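Local atomic coordinates of oligogalacturonate lyase (Vibrio parahaemolyticus RIMD 2210633, PDB entry 3C5M), a protein that probably cleaves oligogalacturonides, the short fragments of pectin, by beta-elimination, using a seven-bladed beta-propeller that carries a manganese ion. Residues V365-D370 and Y378-P383. Residues are numbered along the deposited sequence; the frame is centred on the assembly and turned at random.
Sequences VLFTSD and YIADVP
Val365 and Ala380 face each other as a hydrogen-bonded pair of an antiparallel beta hairpin, and Phe367 and Tyr378 form the next; Leu366 and Ile379 make the non-hydrogen-bonded pair between them. Val365 N donates a hydrogen bond to Ala380 O at 2.8 Å, and Ala380 N donates one to Val365 O at 2.7 Å. In the second pair, the bond from Tyr378 N to Phe367 O is almost straight (178°). The strand axes approach to 4.6 Å and their N-to-C directions make 144°, antiparallel with the twist usual in a beta ribbon.

Val365, Phe367, Tyr378 and Ala380 share one face of the sheet. With chi1 at 66°, the Phe367 ring leans over the partner strand, and Tyr378 CB lies on its face in a CH-pi contact, 4.0 Å from the ring centroid. The two rings are near parallel but slid apart, so they barely overlap. Ala380, small enough to sit beside this ring, puts its CB at the edge, 3.8 Å from Phe367 CE2. Further along, the branched Val365 and Val382 meet through their CG2 methyls. On the other face Leu366 CD1 reaches across to Ile379 CG1 at 3.5 Å; the hydrocarbon side chains of Leu366 and beta-branched Ile379 suit an apolar contact. Tyr378 extends its ring past Ser369 CB, and its hydroxyl is hydrogen-bonded to the Glu372 carboxylate.

Within this propeller blade, strand 357-358 lies beside 364-369, and strand 22-25 flanks 376-381, an N-terminal strand completing the sheet, as in propeller ring closure. Phe367's side chain is about 6 Å from that of manganese ligand His355. Leu335 of strand 334-337, in the preceding blade, packs against Val365, Ala380 and Val382.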
loop_
_atom_site.group_PDB
_atom_site.type_symbol
_atom_site.label_atom_id
_atom_site.label_comp_id
_atom_site.label_asym_id
_atom_site.label_seq_id
_atom_site.Cartn_x
_atom_site.Cartn_y
_atom_site.Cartn_z
ATOM N N VAL A 365 -4.308 12.204 8.727
ATOM C CA VAL A 365 -4.293 10.835 8.265
ATOM C C VAL A 365 -5.343 10.726 7.177
ATOM O O VAL A 365 -6.512 11.065 7.390
ATOM C CB VAL A 365 -4.643 9.842 9.375
ATOM C CG1 VAL A 365 -4.860 8.459 8.778
ATOM C CG2 VAL A 365 -3.526 9.791 10.393
ATOM N N LEU A 366 -4.903 10.260 6.009
ATOM C CA LEU A 366 -5.753 10.083 4.834
ATOM C C LEU A 366 -6.221 8.660 4.863
ATOM O O LEU A 366 -5.450 7.771 5.210
ATOM C CB LEU A 366 -4.937 10.305 3.571
ATOM C CG LEU A 366 -5.599 10.097 2.224
ATOM C CD1 LEU A 366 -6.467 11.318 1.892
ATOM C CD2 LEU A 366 -4.519 9.923 1.152
ATOM N N PHE A 367 -7.482 8.441 4.501
ATOM C CA PHE A 367 -8.046 7.092 4.491
ATOM C C PHE A 367 -9.360 7.047 3.733
ATOM O O PHE A 367 -9.960 8.088 3.471
ATOM C CB PHE A 367 -8.245 6.593 5.924
ATOM C CG PHE A 367 -9.285 7.350 6.701
ATOM C CD1 PHE A 367 -10.614 6.958 6.668
ATOM C CD2 PHE A 367 -8.938 8.437 7.479
ATOM C CE1 PHE A 367 -11.580 7.639 7.404
ATOM C CE2 PHE A 367 -9.904 9.122 8.218
ATOM C CZ PHE A 367 -11.224 8.719 8.178
ATOM N N THR A 368 -9.797 5.843 3.372
ATOM C CA THR A 368 -11.050 5.668 2.638
ATOM C C THR A 368 -12.132 5.130 3.555
ATOM O O THR A 368 -11.833 4.457 4.535
ATOM C CB THR A 368 -10.928 4.632 1.489
ATOM O OG1 THR A 368 -9.854 4.986 0.612
ATOM C CG2 THR A 368 -12.223 4.589 0.680
ATOM N N SER A 369 -13.387 5.440 3.251
ATOM C CA SER A 369 -14.500 4.894 4.022
ATOM C C SER A 369 -15.809 5.015 3.267
ATOM O O SER A 369 -15.978 5.918 2.455
ATOM C CB SER A 369 -14.657 5.576 5.374
ATOM O OG SER A 369 -15.660 4.881 6.104
ATOM N N ASP A 370 -16.737 4.102 3.516
ATOM C CA ASP A 370 -18.024 4.189 2.839
ATOM C C ASP A 370 -19.164 4.321 3.834
ATOM O O ASP A 370 -20.299 3.968 3.534
ATOM C CB ASP A 370 -18.261 2.960 1.960
ATOM C CG ASP A 370 -18.344 1.665 2.757
ATOM O OD1 ASP A 370 -18.656 0.608 2.137
ATOM O OD2 ASP A 370 -18.097 1.698 3.985
ATOM N N TYR A 378 -11.261 10.671 3.151
ATOM C CA TYR A 378 -11.257 11.595 4.289
ATOM C C TYR A 378 -9.844 11.834 4.772
ATOM O O TYR A 378 -8.941 11.062 4.478
ATOM C CB TYR A 378 -12.052 11.015 5.466
ATOM C CG TYR A 378 -13.492 10.663 5.164
ATOM C CD1 TYR A 378 -13.820 9.482 4.509
ATOM C CD2 TYR A 378 -14.524 11.533 5.507
ATOM C CE1 TYR A 378 -15.139 9.174 4.194
ATOM C CE2 TYR A 378 -15.851 11.234 5.200
ATOM C CZ TYR A 378 -16.150 10.053 4.538
ATOM O OH TYR A 378 -17.458 9.760 4.202
ATOM N N ILE A 379 -9.656 12.915 5.508
ATOM C CA ILE A 379 -8.367 13.221 6.097
ATOM C C ILE A 379 -8.684 13.618 7.529
ATOM O O ILE A 379 -9.333 14.633 7.772
ATOM C CB ILE A 379 -7.654 14.399 5.400
ATOM C CG1 ILE A 379 -7.035 13.938 4.086
ATOM C CG2 ILE A 379 -6.562 14.951 6.301
ATOM C CD1 ILE A 379 -6.527 15.049 3.239
ATOM N N ALA A 380 -8.241 12.805 8.479
ATOM C CA ALA A 380 -8.487 13.092 9.880
ATOM C C ALA A 380 -7.320 13.881 10.460
ATOM O O ALA A 380 -6.164 13.500 10.295
ATOM C CB ALA A 380 -8.674 11.793 10.653
ATOM N N ASP A 381 -7.626 14.983 11.139
ATOM C CA ASP A 381 -6.600 15.802 11.769
ATOM C C ASP A 381 -5.908 14.967 12.826
ATOM O O ASP A 381 -6.461 13.975 13.285
ATOM C CB ASP A 381 -7.231 17.045 12.408
ATOM C CG ASP A 381 -7.377 18.203 11.422
ATOM O OD1 ASP A 381 -7.807 17.973 10.257
ATOM O OD2 ASP A 381 -7.072 19.352 11.816
ATOM N N VAL A 382 -4.692 15.347 13.194
ATOM C CA VAL A 382 -3.959 14.617 14.223
ATOM C C VAL A 382 -3.327 15.598 15.189
ATOM O O VAL A 382 -2.187 16.023 15.003
ATOM C CB VAL A 382 -2.839 13.730 13.634
ATOM C CG1 VAL A 382 -2.134 12.980 14.751
ATOM C CG2 VAL A 382 -3.423 12.759 12.634
ATOM N N PRO A 383 -4.063 15.966 16.243
ATOM C CA PRO A 383 -3.585 16.905 17.258
ATOM C C PRO A 383 -2.233 16.508 17.853
ATOM O O PRO A 383 -1.821 15.354 17.763
ATOM C CB PRO A 383 -4.714 16.898 18.287
ATOM C CG PRO A 383 -5.318 15.544 18.119
ATOM C CD PRO A 383 -5.359 15.392 16.633
#